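Long-range contacts in protein toll (Drosophila melanogaster, PDB 4LXR), which serves as the receptor for the cleaved, active cytokine spaetzle C-106 and switches on Toll signalling in embryonic dorsal-ventral patterning and antifungal defence: residues M161-F166 with R187-K192; N171-E176 with M193-Q198; E215-V220 with A239-V244. All coordinates share one frame; numbering follows the deposited sequence.

Contact 1: M161-F166 with R187-K192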
ATOM      1  N   MET A 161     -40.397  -7.625 -25.035  1.00 26.23           N
ATOM      2  CA  MET A 161     -41.054  -6.337 -25.177  1.00 17.54           C
ATOM      3  C   MET A 161     -41.717  -6.228 -26.532  1.00 19.61           C
ATOM      4  O   MET A 161     -41.027  -6.254 -27.553  1.00 24.99           O
ATOM      5  CB  MET A 161     -40.059  -5.198 -25.021  1.00 28.54           C
ATOM      6  CG  MET A 161     -39.433  -5.138 -23.638  1.00 39.30           C
ATOM      7  SD  MET A 161     -37.909  -4.185 -23.649  1.00 41.54           S
ATOM      8  CE  MET A 161     -37.624  -3.907 -21.897  1.00 35.63           C
ATOM      9  N   PRO A 162     -43.057  -6.091 -26.544  1.00 18.54           N
ATOM     10  CA  PRO A 162     -43.744  -5.917 -27.830  1.00 28.88           C
ATOM     11  C   PRO A 162     -43.234  -4.618 -28.412  1.00 33.74           C
ATOM     12  O   PRO A 162     -42.919  -3.671 -27.667  1.00 26.92           O
ATOM     13  CB  PRO A 162     -45.245  -5.839 -27.451  1.00 19.54           C
ATOM     14  CG  PRO A 162     -45.339  -6.587 -26.140  1.00 29.84           C
ATOM     15  CD  PRO A 162     -43.996  -6.264 -25.418  1.00 23.99           C
ATOM     16  N   SER A 163     -43.094  -4.616 -29.727  1.00 27.19           N
ATOM     17  CA  SER A 163     -42.524  -3.498 -30.468  1.00 30.92           C
ATOM     18  C   SER A 163     -43.230  -2.177 -30.192  1.00 23.10           C
ATOM     19  O   SER A 163     -42.615  -1.137 -30.319  1.00 26.03           O
ATOM     20  CB  SER A 163     -42.588  -3.784 -31.978  1.00 32.14           C
ATOM     21  OG  SER A 163     -41.730  -4.861 -32.316  1.00 47.77           O
ATOM     22  N   HIS A 164     -44.515  -2.215 -29.832  1.00 20.45           N
ATOM     23  CA  HIS A 164     -45.280  -0.974 -29.744  1.00 23.94           C
ATOM     24  C   HIS A 164     -44.963  -0.122 -28.512  1.00 19.84           C
ATOM     25  O   HIS A 164     -45.442   1.007 -28.401  1.00 23.47           O
ATOM     26  CB  HIS A 164     -46.803  -1.186 -29.980  1.00 27.21           C
ATOM     27  CG  HIS A 164     -47.544  -1.848 -28.850  1.00 25.92           C
ATOM     28  ND1 HIS A 164     -47.869  -3.194 -28.855  1.00 28.56           N
ATOM     29  CD2 HIS A 164     -48.099  -1.335 -27.723  1.00 29.65           C
ATOM     30  CE1 HIS A 164     -48.562  -3.485 -27.766  1.00 27.02           C
ATOM     31  NE2 HIS A 164     -48.712  -2.375 -27.058  1.00 20.98           N
ATOM     32  N   LEU A 165     -44.108  -0.643 -27.627  1.00 18.42           N
ATOM     33  CA  LEU A 165     -43.654   0.106 -26.459  1.00 19.47           C
ATOM     34  C   LEU A 165     -42.900   1.322 -26.935  1.00 25.87           C
ATOM     35  O   LEU A 165     -42.981   2.392 -26.319  1.00 22.61           O
ATOM     36  CB  LEU A 165     -42.759  -0.750 -25.551  1.00 20.97           C
ATOM     37  CG  LEU A 165     -42.184  -0.061 -24.293  1.00 21.43           C
ATOM     38  CD1 LEU A 165     -43.216   0.059 -23.140  1.00 17.74           C
ATOM     39  CD2 LEU A 165     -40.970  -0.787 -23.816  1.00 17.34           C
ATOM     40  N   PHE A 166     -42.212   1.161 -28.065  1.00 17.61           N
ATOM     41  CA  PHE A 166     -41.349   2.200 -28.618  1.00 21.40           C
ATOM     42  C   PHE A 166     -42.010   3.195 -29.561  1.00 21.67           C
ATOM     43  O   PHE A 166     -41.328   4.100 -30.077  1.00 21.28           O
ATOM     44  CB  PHE A 166     -40.142   1.542 -29.311  1.00 25.61           C
ATOM     45  CG  PHE A 166     -39.417   0.554 -28.426  1.00 20.21           C
ATOM     46  CD1 PHE A 166     -38.423   0.984 -27.559  1.00 20.91           C
ATOM     47  CD2 PHE A 166     -39.753  -0.790 -28.440  1.00 17.26           C
ATOM     48  CE1 PHE A 166     -37.762   0.085 -26.733  1.00 19.25           C
ATOM     49  CE2 PHE A 166     -39.103  -1.691 -27.611  1.00 29.10           C
ATOM     50  CZ  PHE A 166     -38.088  -1.244 -26.755  1.00 20.51           C
ATOM     51  N   ARG A 187     -38.548  -6.514 -32.833  1.00 40.95           N
ATOM     52  CA  ARG A 187     -38.379  -6.215 -34.246  1.00 41.83           C
ATOM     53  C   ARG A 187     -38.915  -4.845 -34.627  1.00 37.82           C
ATOM     54  O   ARG A 187     -39.886  -4.363 -34.037  1.00 38.54           O
ATOM     55  CB  ARG A 187     -39.062  -7.279 -35.105  1.00 48.03           C
ATOM     56  CG  ARG A 187     -38.393  -8.640 -35.056  1.00 60.54           C
ATOM     57  CD  ARG A 187     -36.955  -8.598 -35.557  1.00 66.66           C
ATOM     58  NE  ARG A 187     -36.495  -9.936 -35.929  1.00 81.65           N
ATOM     59  CZ  ARG A 187     -35.245 -10.240 -36.260  1.00 87.60           C
ATOM     60  NH1 ARG A 187     -34.315  -9.303 -36.259  1.00 90.22           N
ATOM     61  NH2 ARG A 187     -34.919 -11.485 -36.587  1.00 88.87           N
ATOM     62  N   GLY A 188     -38.282  -4.242 -35.633  1.00 34.37           N
ATOM     63  CA  GLY A 188     -38.708  -2.976 -36.208  1.00 31.85           C
ATOM     64  C   GLY A 188     -38.851  -1.810 -35.234  1.00 33.13           C
ATOM     65  O   GLY A 188     -39.776  -1.012 -35.361  1.00 45.97           O
ATOM     66  N   ILE A 189     -37.948  -1.695 -34.269  1.00 25.89           N
ATOM     67  CA  ILE A 189     -38.077  -0.626 -33.274  1.00 39.32           C
ATOM     68  C   ILE A 189     -37.204   0.595 -33.566  1.00 36.10           C
ATOM     69  O   ILE A 189     -37.559   1.722 -33.225  1.00 34.94           O
ATOM     70  CB  ILE A 189     -37.789  -1.128 -31.838  1.00 39.08           C
ATOM     71  CG1 ILE A 189     -36.320  -1.531 -31.686  1.00 28.68           C
ATOM     72  CG2 ILE A 189     -38.724  -2.283 -31.479  1.00 41.56           C
ATOM     73  CD1 ILE A 189     -35.982  -2.052 -30.297  1.00 28.86           C
ATOM     74  N   PHE A 190     -36.072   0.369 -34.217  1.00 29.72           N
ATOM     75  CA  PHE A 190     -35.091   1.433 -34.410  1.00 30.41           C
ATOM     76  C   PHE A 190     -35.569   2.588 -35.301  1.00 33.99           C
ATOM     77  O   PHE A 190     -35.161   3.743 -35.119  1.00 29.33           O
ATOM     78  CB  PHE A 190     -33.792   0.837 -34.918  1.00 22.27           C
ATOM     79  CG  PHE A 190     -33.133  -0.072 -33.931  1.00 35.02           C
ATOM     80  CD1 PHE A 190     -32.507   0.446 -32.803  1.00 34.25           C
ATOM     81  CD2 PHE A 190     -33.141  -1.442 -34.121  1.00 31.52           C
ATOM     82  CE1 PHE A 190     -31.900  -0.392 -31.895  1.00 35.11           C
ATOM     83  CE2 PHE A 190     -32.545  -2.286 -33.220  1.00 30.06           C
ATOM     84  CZ  PHE A 190     -31.913  -1.756 -32.100  1.00 32.79           C
ATOM     85  N   GLY A 191     -36.459   2.284 -36.238  1.00 29.07           N
ATOM     86  CA  GLY A 191     -37.087   3.318 -37.050  1.00 28.47           C
ATOM     87  C   GLY A 191     -37.927   4.258 -36.200  1.00 26.33           C
ATOM     88  O   GLY A 191     -38.246   5.365 -36.614  1.00 33.40           O
ATOM     89  N   LYS A 192     -38.288   3.818 -34.998  1.00 23.74           N
ATOM     90  CA  LYS A 192     -39.077   4.650 -34.088  1.00 23.95           C
ATOM     91  C   LYS A 192     -38.201   5.618 -33.293  1.00 26.01           C
ATOM     92  O   LYS A 192     -38.692   6.618 -32.784  1.00 30.86           O
ATOM     93  CB  LYS A 192     -39.864   3.768 -33.111  1.00 27.80           C
ATOM     94  CG  LYS A 192     -41.052   3.062 -33.734  1.00 34.77           C
ATOM     95  CD  LYS A 192     -42.033   4.097 -34.295  1.00 45.41           C
ATOM     96  CE  LYS A 192     -43.205   3.464 -35.047  1.00 44.35           C
ATOM     97  NZ  LYS A 192     -44.240   4.491 -35.352  1.00 42.30           N
TER
HETATM   98  O   HOH W   1     -41.036  -7.743 -31.969  1.00 58.57           O

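Contact 2: N171-E176 with M193-Q198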
ATOM      1  N   ASN A 171     -37.624  10.802 -29.156  1.00 23.25           N
ATOM      2  CA  ASN A 171     -36.463  11.494 -28.621  1.00 26.93           C
ATOM      3  C   ASN A 171     -35.465  10.617 -27.892  1.00 21.10           C
ATOM      4  O   ASN A 171     -34.431  11.111 -27.457  1.00 28.22           O
ATOM      5  CB  ASN A 171     -36.865  12.712 -27.793  1.00 29.48           C
ATOM      6  CG  ASN A 171     -36.992  13.962 -28.657  1.00 38.50           C
ATOM      7  OD1 ASN A 171     -36.101  14.258 -29.462  1.00 39.94           O
ATOM      8  ND2 ASN A 171     -38.106  14.675 -28.525  1.00 33.40           N
ATOM      9  N   LEU A 172     -35.761   9.322 -27.789  1.00 20.87           N
ATOM     10  CA  LEU A 172     -34.902   8.406 -27.034  1.00 19.41           C
ATOM     11  C   LEU A 172     -33.451   8.349 -27.540  1.00 21.16           C
ATOM     12  O   LEU A 172     -33.185   8.165 -28.741  1.00 18.38           O
ATOM     13  CB  LEU A 172     -35.511   6.998 -26.951  1.00 19.52           C
ATOM     14  CG  LEU A 172     -35.154   6.293 -25.631  1.00 20.61           C
ATOM     15  CD1 LEU A 172     -35.639   7.109 -24.440  1.00 19.95           C
ATOM     16  CD2 LEU A 172     -35.715   4.854 -25.560  1.00 17.12           C
ATOM     17  N   GLU A 173     -32.518   8.506 -26.604  1.00 19.59           N
ATOM     18  CA  GLU A 173     -31.100   8.456 -26.913  1.00 18.32           C
ATOM     19  C   GLU A 173     -30.371   7.334 -26.198  1.00 16.60           C
ATOM     20  O   GLU A 173     -29.334   6.856 -26.688  1.00 16.65           O
ATOM     21  CB  GLU A 173     -30.436   9.806 -26.631  1.00 23.50           C
ATOM     22  CG  GLU A 173     -31.045  10.945 -27.473  1.00 21.95           C
ATOM     23  CD  GLU A 173     -30.163  12.194 -27.489  1.00 35.10           C
ATOM     24  OE1 GLU A 173     -28.924  12.067 -27.618  1.00 37.14           O
ATOM     25  OE2 GLU A 173     -30.705  13.303 -27.367  1.00 39.14           O
ATOM     26  N   SER A 174     -30.917   6.906 -25.058  1.00 15.56           N
ATOM     27  CA  SER A 174     -30.334   5.814 -24.286  1.00 14.90           C
ATOM     28  C   SER A 174     -31.386   4.852 -23.791  1.00 14.56           C
ATOM     29  O   SER A 174     -32.411   5.266 -23.260  1.00 16.94           O
ATOM     30  CB  SER A 174     -29.554   6.348 -23.062  1.00 14.64           C
ATOM     31  OG  SER A 174     -28.817   7.503 -23.438  1.00 28.22           O
ATOM     32  N   ILE A 175     -31.090   3.566 -23.949  1.00 16.69           N
ATOM     33  CA  ILE A 175     -31.916   2.490 -23.452  1.00 24.54           C
ATOM     34  C   ILE A 175     -31.061   1.706 -22.488  1.00 20.14           C
ATOM     35  O   ILE A 175     -29.948   1.297 -22.824  1.00 19.18           O
ATOM     36  CB  ILE A 175     -32.341   1.523 -24.575  1.00 20.30           C
ATOM     37  CG1 ILE A 175     -33.566   2.069 -25.298  1.00 19.63           C
ATOM     38  CG2 ILE A 175     -32.649   0.132 -24.000  1.00 14.83           C
ATOM     39  CD1 ILE A 175     -33.863   1.380 -26.667  1.00 16.22           C
ATOM     40  N   GLU A 176     -31.583   1.506 -21.287  1.00 17.67           N
ATOM     41  CA  GLU A 176     -30.919   0.678 -20.314  1.00 16.83           C
ATOM     42  C   GLU A 176     -31.888  -0.454 -19.971  1.00 19.81           C
ATOM     43  O   GLU A 176     -32.798  -0.271 -19.159  1.00 13.23           O
ATOM     44  CB  GLU A 176     -30.537   1.504 -19.066  1.00 16.27           C
ATOM     45  CG  GLU A 176     -29.909   0.664 -17.907  1.00 13.17           C
ATOM     46  CD  GLU A 176     -28.722  -0.180 -18.378  1.00 22.59           C
ATOM     47  OE1 GLU A 176     -27.554   0.255 -18.184  1.00 19.84           O
ATOM     48  OE2 GLU A 176     -28.954  -1.268 -18.964  1.00 16.34           O
ATOM     49  N   MET A 193     -36.912   5.292 -33.172  1.00 26.10           N
ATOM     50  CA  MET A 193     -35.992   6.046 -32.321  1.00 24.51           C
ATOM     51  C   MET A 193     -34.763   6.461 -33.128  1.00 21.30           C
ATOM     52  O   MET A 193     -33.675   5.905 -32.939  1.00 27.76           O
ATOM     53  CB  MET A 193     -35.569   5.206 -31.104  1.00 24.31           C
ATOM     54  CG  MET A 193     -36.757   4.682 -30.268  1.00 24.82           C
ATOM     55  SD  MET A 193     -36.256   3.530 -28.973  1.00 22.26           S
ATOM     56  CE  MET A 193     -35.786   2.103 -29.971  1.00 17.34           C
ATOM     57  N   PRO A 194     -34.944   7.439 -34.035  1.00 22.20           N
ATOM     58  CA  PRO A 194     -33.900   7.802 -35.004  1.00 27.63           C
ATOM     59  C   PRO A 194     -32.719   8.536 -34.355  1.00 33.97           C
ATOM     60  O   PRO A 194     -31.714   8.732 -35.025  1.00 32.63           O
ATOM     61  CB  PRO A 194     -34.645   8.706 -36.010  1.00 23.17           C
ATOM     62  CG  PRO A 194     -35.777   9.321 -35.214  1.00 22.85           C
ATOM     63  CD  PRO A 194     -36.162   8.274 -34.173  1.00 21.63           C
ATOM     64  N   LYS A 195     -32.832   8.909 -33.079  1.00 30.22           N
ATOM     65  CA  LYS A 195     -31.712   9.520 -32.352  1.00 25.99           C
ATOM     66  C   LYS A 195     -31.037   8.554 -31.380  1.00 21.42           C
ATOM     67  O   LYS A 195     -30.137   8.957 -30.652  1.00 28.72           O
ATOM     68  CB  LYS A 195     -32.163  10.773 -31.565  1.00 23.82           C
ATOM     69  CG  LYS A 195     -32.820  11.863 -32.422  1.00 32.92           C
ATOM     70  CD  LYS A 195     -33.608  12.868 -31.574  1.00 29.66           C
ATOM     71  CE  LYS A 195     -32.694  13.616 -30.627  1.00 38.94           C
ATOM     72  NZ  LYS A 195     -33.328  14.827 -30.028  1.00 44.27           N
ATOM     73  N   LEU A 196     -31.449   7.288 -31.363  1.00 20.85           N
ATOM     74  CA  LEU A 196     -30.907   6.353 -30.372  1.00 23.04           C
ATOM     75  C   LEU A 196     -29.375   6.191 -30.454  1.00 25.79           C
ATOM     76  O   LEU A 196     -28.847   5.836 -31.505  1.00 20.04           O
ATOM     77  CB  LEU A 196     -31.582   4.987 -30.482  1.00 17.70           C
ATOM     78  CG  LEU A 196     -31.196   3.990 -29.381  1.00 22.03           C
ATOM     79  CD1 LEU A 196     -31.609   4.476 -27.977  1.00 16.19           C
ATOM     80  CD2 LEU A 196     -31.822   2.650 -29.693  1.00 26.70           C
ATOM     81  N   LYS A 197     -28.668   6.458 -29.352  1.00 19.36           N
ATOM     82  CA  LYS A 197     -27.200   6.351 -29.354  1.00 19.30           C
ATOM     83  C   LYS A 197     -26.664   5.212 -28.496  1.00 22.59           C
ATOM     84  O   LYS A 197     -25.705   4.545 -28.878  1.00 24.46           O
ATOM     85  CB  LYS A 197     -26.547   7.677 -28.934  1.00 24.14           C
ATOM     86  CG  LYS A 197     -26.909   8.852 -29.842  1.00 20.53           C
ATOM     87  CD  LYS A 197     -26.376  10.179 -29.276  1.00 26.22           C
ATOM     88  CE  LYS A 197     -26.666  11.326 -30.241  1.00 38.90           C
ATOM     89  NZ  LYS A 197     -28.153  11.588 -30.434  1.00 33.85           N
ATOM     90  N   GLN A 198     -27.295   4.967 -27.353  1.00 18.41           N
ATOM     91  CA  GLN A 198     -26.793   3.952 -26.423  1.00 20.03           C
ATOM     92  C   GLN A 198     -27.800   2.825 -26.211  1.00 21.63           C
ATOM     93  O   GLN A 198     -28.949   3.055 -25.803  1.00 21.48           O
ATOM     94  CB  GLN A 198     -26.390   4.583 -25.070  1.00 17.61           C
ATOM     95  CG  GLN A 198     -25.703   3.610 -24.108  1.00 22.55           C
ATOM     96  CD  GLN A 198     -24.417   3.010 -24.695  1.00 25.54           C
ATOM     97  OE1 GLN A 198     -23.605   3.728 -25.287  1.00 19.19           O
ATOM     98  NE2 GLN A 198     -24.264   1.684 -24.585  1.00 15.52           N
TER
HETATM   99  O   HOH W   2     -33.348  13.473 -27.633  1.00 33.04           O

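Contact 3: E215-V220 with A239-V244. With NAG (2-acetamido-2-deoxy-beta-D-glucopyranose), chain J.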
ATOM      1  N   GLU A 215     -31.375  -3.882 -37.896  1.00 31.01           N
ATOM      2  CA  GLU A 215     -31.796  -3.157 -39.097  1.00 33.13           C
ATOM      3  C   GLU A 215     -32.354  -1.770 -38.761  1.00 27.07           C
ATOM      4  O   GLU A 215     -33.273  -1.623 -37.950  1.00 25.40           O
ATOM      5  CB  GLU A 215     -32.826  -3.973 -39.875  1.00 39.73           C
ATOM      6  CG  GLU A 215     -33.574  -3.193 -40.906  1.00 52.04           C
ATOM      7  CD  GLU A 215     -34.691  -4.010 -41.513  1.00 74.59           C
ATOM      8  OE1 GLU A 215     -35.863  -3.782 -41.141  1.00 82.80           O
ATOM      9  OE2 GLU A 215     -34.391  -4.889 -42.350  1.00 77.78           O
ATOM     10  N   GLY A 216     -31.791  -0.748 -39.389  1.00 26.74           N
ATOM     11  CA  GLY A 216     -32.224   0.610 -39.119  1.00 35.12           C
ATOM     12  C   GLY A 216     -31.472   1.303 -37.988  1.00 36.78           C
ATOM     13  O   GLY A 216     -31.725   2.464 -37.701  1.00 38.60           O
ATOM     14  N   ALA A 217     -30.535   0.608 -37.353  1.00 37.59           N
ATOM     15  CA  ALA A 217     -29.862   1.166 -36.170  1.00 35.07           C
ATOM     16  C   ALA A 217     -28.595   1.973 -36.483  1.00 34.21           C
ATOM     17  O   ALA A 217     -27.610   1.875 -35.768  1.00 39.62           O
ATOM     18  CB  ALA A 217     -29.556   0.059 -35.167  1.00 28.35           C
ATOM     19  N   THR A 218     -28.633   2.779 -37.540  1.00 38.29           N
ATOM     20  CA  THR A 218     -27.462   3.537 -37.993  1.00 34.86           C
ATOM     21  C   THR A 218     -27.056   4.676 -37.069  1.00 32.20           C
ATOM     22  O   THR A 218     -25.974   5.232 -37.204  1.00 28.62           O
ATOM     23  CB  THR A 218     -27.691   4.162 -39.389  1.00 37.77           C
ATOM     24  OG1 THR A 218     -28.946   4.858 -39.392  1.00 37.82           O
ATOM     25  CG2 THR A 218     -27.707   3.082 -40.471  1.00 41.92           C
ATOM     26  N   SER A 219     -27.944   5.061 -36.166  1.00 27.06           N
ATOM     27  CA  SER A 219     -27.625   6.125 -35.238  1.00 27.78           C
ATOM     28  C   SER A 219     -26.828   5.587 -34.046  1.00 27.68           C
ATOM     29  O   SER A 219     -26.206   6.358 -33.306  1.00 29.29           O
ATOM     30  CB  SER A 219     -28.916   6.770 -34.748  1.00 29.16           C
ATOM     31  OG  SER A 219     -29.667   5.854 -33.962  1.00 25.60           O
ATOM     32  N   VAL A 220     -26.846   4.271 -33.862  1.00 24.57           N
ATOM     33  CA  VAL A 220     -26.361   3.668 -32.614  1.00 20.88           C
ATOM     34  C   VAL A 220     -24.840   3.786 -32.454  1.00 23.89           C
ATOM     35  O   VAL A 220     -24.084   3.369 -33.323  1.00 26.97           O
ATOM     36  CB  VAL A 220     -26.840   2.198 -32.445  1.00 18.43           C
ATOM     37  CG1 VAL A 220     -26.118   1.492 -31.253  1.00 17.52           C
ATOM     38  CG2 VAL A 220     -28.348   2.144 -32.252  1.00 21.51           C
ATOM     39  N   ALA A 239     -23.458  -5.860 -38.894  1.00 34.02           N
ATOM     40  CA  ALA A 239     -23.375  -5.219 -40.209  1.00 31.73           C
ATOM     41  C   ALA A 239     -24.130  -3.899 -40.330  1.00 29.26           C
ATOM     42  O   ALA A 239     -23.691  -2.997 -41.037  1.00 30.00           O
ATOM     43  CB  ALA A 239     -23.818  -6.168 -41.299  1.00 34.76           C
ATOM     44  N   HIS A 240     -25.269  -3.785 -39.659  1.00 26.10           N
ATOM     45  CA  HIS A 240     -26.078  -2.575 -39.795  1.00 32.04           C
ATOM     46  C   HIS A 240     -25.652  -1.450 -38.847  1.00 32.12           C
ATOM     47  O   HIS A 240     -26.061  -0.307 -39.019  1.00 31.01           O
ATOM     48  CB  HIS A 240     -27.559  -2.901 -39.592  1.00 34.16           C
ATOM     49  CG  HIS A 240     -28.166  -3.650 -40.734  1.00 41.10           C
ATOM     50  ND1 HIS A 240     -29.085  -4.660 -40.558  1.00 50.35           N
ATOM     51  CD2 HIS A 240     -27.991  -3.527 -42.069  1.00 41.14           C
ATOM     52  CE1 HIS A 240     -29.449  -5.131 -41.739  1.00 49.86           C
ATOM     53  NE2 HIS A 240     -28.798  -4.461 -42.671  1.00 41.08           N
ATOM     54  N   LEU A 241     -24.841  -1.782 -37.848  1.00 26.71           N
ATOM     55  CA  LEU A 241     -24.364  -0.794 -36.880  1.00 25.39           C
ATOM     56  C   LEU A 241     -23.158  -0.057 -37.439  1.00 32.39           C
ATOM     57  O   LEU A 241     -22.077  -0.125 -36.867  1.00 32.49           O
ATOM     58  CB  LEU A 241     -23.992  -1.478 -35.561  1.00 20.92           C
ATOM     59  CG  LEU A 241     -25.144  -2.171 -34.835  1.00 25.56           C
ATOM     60  CD1 LEU A 241     -24.661  -3.028 -33.664  1.00 23.51           C
ATOM     61  CD2 LEU A 241     -26.158  -1.145 -34.349  1.00 23.87           C
ATOM     62  N   THR A 242     -23.337   0.645 -38.555  1.00 35.18           N
ATOM     63  CA  THR A 242     -22.200   1.220 -39.268  1.00 39.16           C
ATOM     64  C   THR A 242     -21.529   2.379 -38.542  1.00 32.20           C
ATOM     65  O   THR A 242     -20.363   2.673 -38.796  1.00 33.05           O
ATOM     66  CB  THR A 242     -22.575   1.659 -40.696  1.00 40.89           C
ATOM     67  OG1 THR A 242     -23.705   2.537 -40.641  1.00 42.10           O
ATOM     68  CG2 THR A 242     -22.916   0.443 -41.544  1.00 38.70           C
ATOM     69  N   ASN A 243     -22.258   3.035 -37.646  1.00 32.75           N
ATOM     70  CA  ASN A 243     -21.701   4.151 -36.893  1.00 34.35           C
ATOM     71  C   ASN A 243     -21.297   3.807 -35.450  1.00 26.91           C
ATOM     72  O   ASN A 243     -20.925   4.692 -34.671  1.00 26.14           O
ATOM     73  CB  ASN A 243     -22.679   5.332 -36.909  1.00 38.97           C
ATOM     74  CG  ASN A 243     -22.792   5.972 -38.283  1.00 42.05           C
ATOM     75  OD1 ASN A 243     -21.795   6.123 -38.983  1.00 45.49           O
ATOM     76  ND2 ASN A 243     -24.011   6.338 -38.676  1.00 60.00           N
ATOM     77  N   VAL A 244     -21.381   2.533 -35.085  1.00 24.25           N
ATOM     78  CA  VAL A 244     -21.068   2.142 -33.710  1.00 25.84           C
ATOM     79  C   VAL A 244     -19.598   2.445 -33.352  1.00 22.53           C
ATOM     80  O   VAL A 244     -18.694   2.241 -34.157  1.00 27.45           O
ATOM     81  CB  VAL A 244     -21.441   0.666 -33.426  1.00 26.32           C
ATOM     82  CG1 VAL A 244     -20.457  -0.321 -34.104  1.00 21.51           C
ATOM     83  CG2 VAL A 244     -21.518   0.426 -31.934  1.00 19.16           C
TER
HETATM   84  C1  NAG J2013     -24.049   6.753 -40.059  1.00 53.93           C
HETATM   85  C2  NAG J2013     -23.480   8.091 -40.517  1.00 68.77           C
HETATM   86  C3  NAG J2013     -23.951   8.413 -41.927  1.00 71.40           C
HETATM   87  C4  NAG J2013     -23.520   7.289 -42.861  1.00 76.88           C
HETATM   88  C5  NAG J2013     -24.076   5.956 -42.357  1.00 69.51           C
HETATM   89  C6  NAG J2013     -23.610   4.776 -43.176  1.00 68.77           C
HETATM   90  C7  NAG J2013     -22.873   9.814 -38.902  1.00 83.72           C
HETATM   91  C8  NAG J2013     -23.358  10.885 -37.976  1.00 83.14           C
HETATM   92  N2  NAG J2013     -23.814   9.162 -39.589  1.00 75.51           N
HETATM   93  O3  NAG J2013     -23.392   9.652 -42.347  1.00 69.52           O
HETATM   94  O4  NAG J2013     -23.957   7.528 -44.196  1.00 83.75           O
HETATM   95  O5  NAG J2013     -23.658   5.716 -41.001  1.00 59.39           O
HETATM   96  O6  NAG J2013     -24.546   3.709 -43.121  1.00 66.32           O
HETATM   97  O7  NAG J2013     -21.678   9.552 -39.023  1.00 86.45           O
HETATM   98  O   HOH W   3     -24.409   2.436 -35.889  1.00 27.67           O

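Contact 1: M161-F166 with R187-K192
Phe166 and Ile189 are brought together by two different first torsions. Phe166 sets CG beside its backbone N and anti to the carbonyl carbon (chi1 -52°), which stands the ring against residues 187-192. Ile189 instead tucks CG1 between backbone N and carbonyl carbon, with CD1 extended beyond it, and thereby leaves CG2 and CD1 facing the Phe166 ring. CD1 lies over one face, 4.2 Å from the centroid of the Phe166 ring and 15° off its normal, a CH-pi contact displaced toward the rim. CG2 sits nearer the root of the ring, with Ile189 CG2 3.5 Å from Phe166 CD2. Leu165 CD2 covers the opposite face and Ser163 O lies in plane at the edge, so the ring is held between two aliphatic groups of consecutive repeats; Met193 packs on it as well.

A polar link sits beside this apolar one. Ser163 OG donates to Arg187 O at 2.6 Å, in the carbonyl plane and on a lone pair. The same hydroxyl accepts from a water 3.0 Å from Ser163 OG, and that water takes the hydrogen of Arg187 N at 2.9 Å. The serine thus holds the carbonyl of Arg187 directly and its N-H through the water, while the poorly ordered arginine side chain turns off to a salt bridge with Asp213. Lys192 contributes its aliphatic base, CB lying 3.4 Å from Phe166 O, before the chain bends and leads its ammonium away.

Residues 163-166 form a short 3-10 segment and 189-192 are helix-like without the regular bonds. Stacking of such short turns between successive strands, with a phenylalanine inside each (Phe166, then Phe190), is typical of the leucine-rich repeat solenoid, here in the extracellular part of a Toll-family receptor.

Contact 2: N171-E176 with M193-Q198
Glu173 meets Lys197 and Gln198 with both its backbone and its side chain. Its carbonyl O takes two N-H groups: Gln198 N at 2.9 Å, nearly in line with the carbonyl bond, and Lys197 N at 2.8 Å, tilted out of the carbonyl plane. Ile175 N in turn donates to Gln198 O, completing a parallel bridge around Ser174 and Gln198. Leu196 N is spent within its own type I turn, on Met193 O, and Leu172 O receives a CA-H contact from Leu196.

Beside the backbone bonds, Lys197 lies next to Glu173 with CG anti to its carbonyl carbon (chi1 -59°) and bends at the last torsion, which sets NZ 3.0 Å from Glu173 OE1 in a salt bridge that comes from above the carboxylate plane. Lys195 NZ donates to Asn171 OD1 at 2.9 Å and to a water 2.8 Å from NZ; this water can donate to Glu173 OE2 and Asn171 O, though acceptors about it outnumber its protons. Asn171 ND2 is taken by Arg147 O. With an alanine here in place of Glu173, the Lys197 ammonium would probably lose its countercharge and the water one of its acceptors.

Beneath, Ile175 CD1 touches Leu196 CD2 and Met193 CE, both at 3.9 Å, the side chains crossing at about right angles. Gln198 turns away to Asn200 and to Gln62 and His109 of the spaetzle chain. The chemistry thus divides: backbone bonds set the strand register, and paired charges lie alongside, beside residues that meet the spaetzle chain.

Contact 3: E215-V220 with A239-V244
An N-glycosylated turn of the leucine-rich repeat solenoid, leading into strand 246-248, rests here on its counterpart from the preceding repeat, with Asn243 reaching across to Thr218. Asn243 ND2 is bonded covalently to C1 of the N-acetylglucosamine and spends its remaining hydrogen on Thr218 O, 2.7 Å from ND2 and close to the amide plane. The sugar-bearing amide is therefore fixed by the neighbouring turn, and CG placed anti to the carbonyl carbon (chi1 -70°) directs it there. Thr242 OG1 shares a hydrogen bond with O6 of the sugar at 2.9 Å, a second hold on the glycan.

On the inner side Leu241 CD2 rests against both Ala217 CB, at 3.7 Å, and Val220 CB, at 3.9 Å. At the outer end Glu215 CA approaches His240 ND1 obliquely, and that nitrogen is hydrogen-bonded to Lys211 O. A water joins the two turns, accepting from Asn243 N and donating to Ala217 O and Val220 O. The last of these carbonyls has a further visitor: Val220 O, 2.7 Å from the water, also receives the CA-H of Val244, Val244 CA lying 3.3 Å from Val220 O.

How the contacts relate
From the N terminus, strand 151-155 leads to residues 161-166; contact 1 joins them to 187-192, closing one repeat onto the next. Contact 2 crosses it along the chain, since 171-176 lies inside that loop and 193-198 follows it. Contact 3 comes later in series, tying the turn before strand 222-224 to the one before 246-248. Phe166 packs on Met193 and Ile175, joining contacts 1 and 2 in one interior. Phe190 carries the packing onward to Ala217 and Leu196, and Leu196 O with Ser219 OG, a probable hydrogen bond, links contacts 2 and 3. Together they fasten successive coils of the solenoid, from its strand edge to its outer turns.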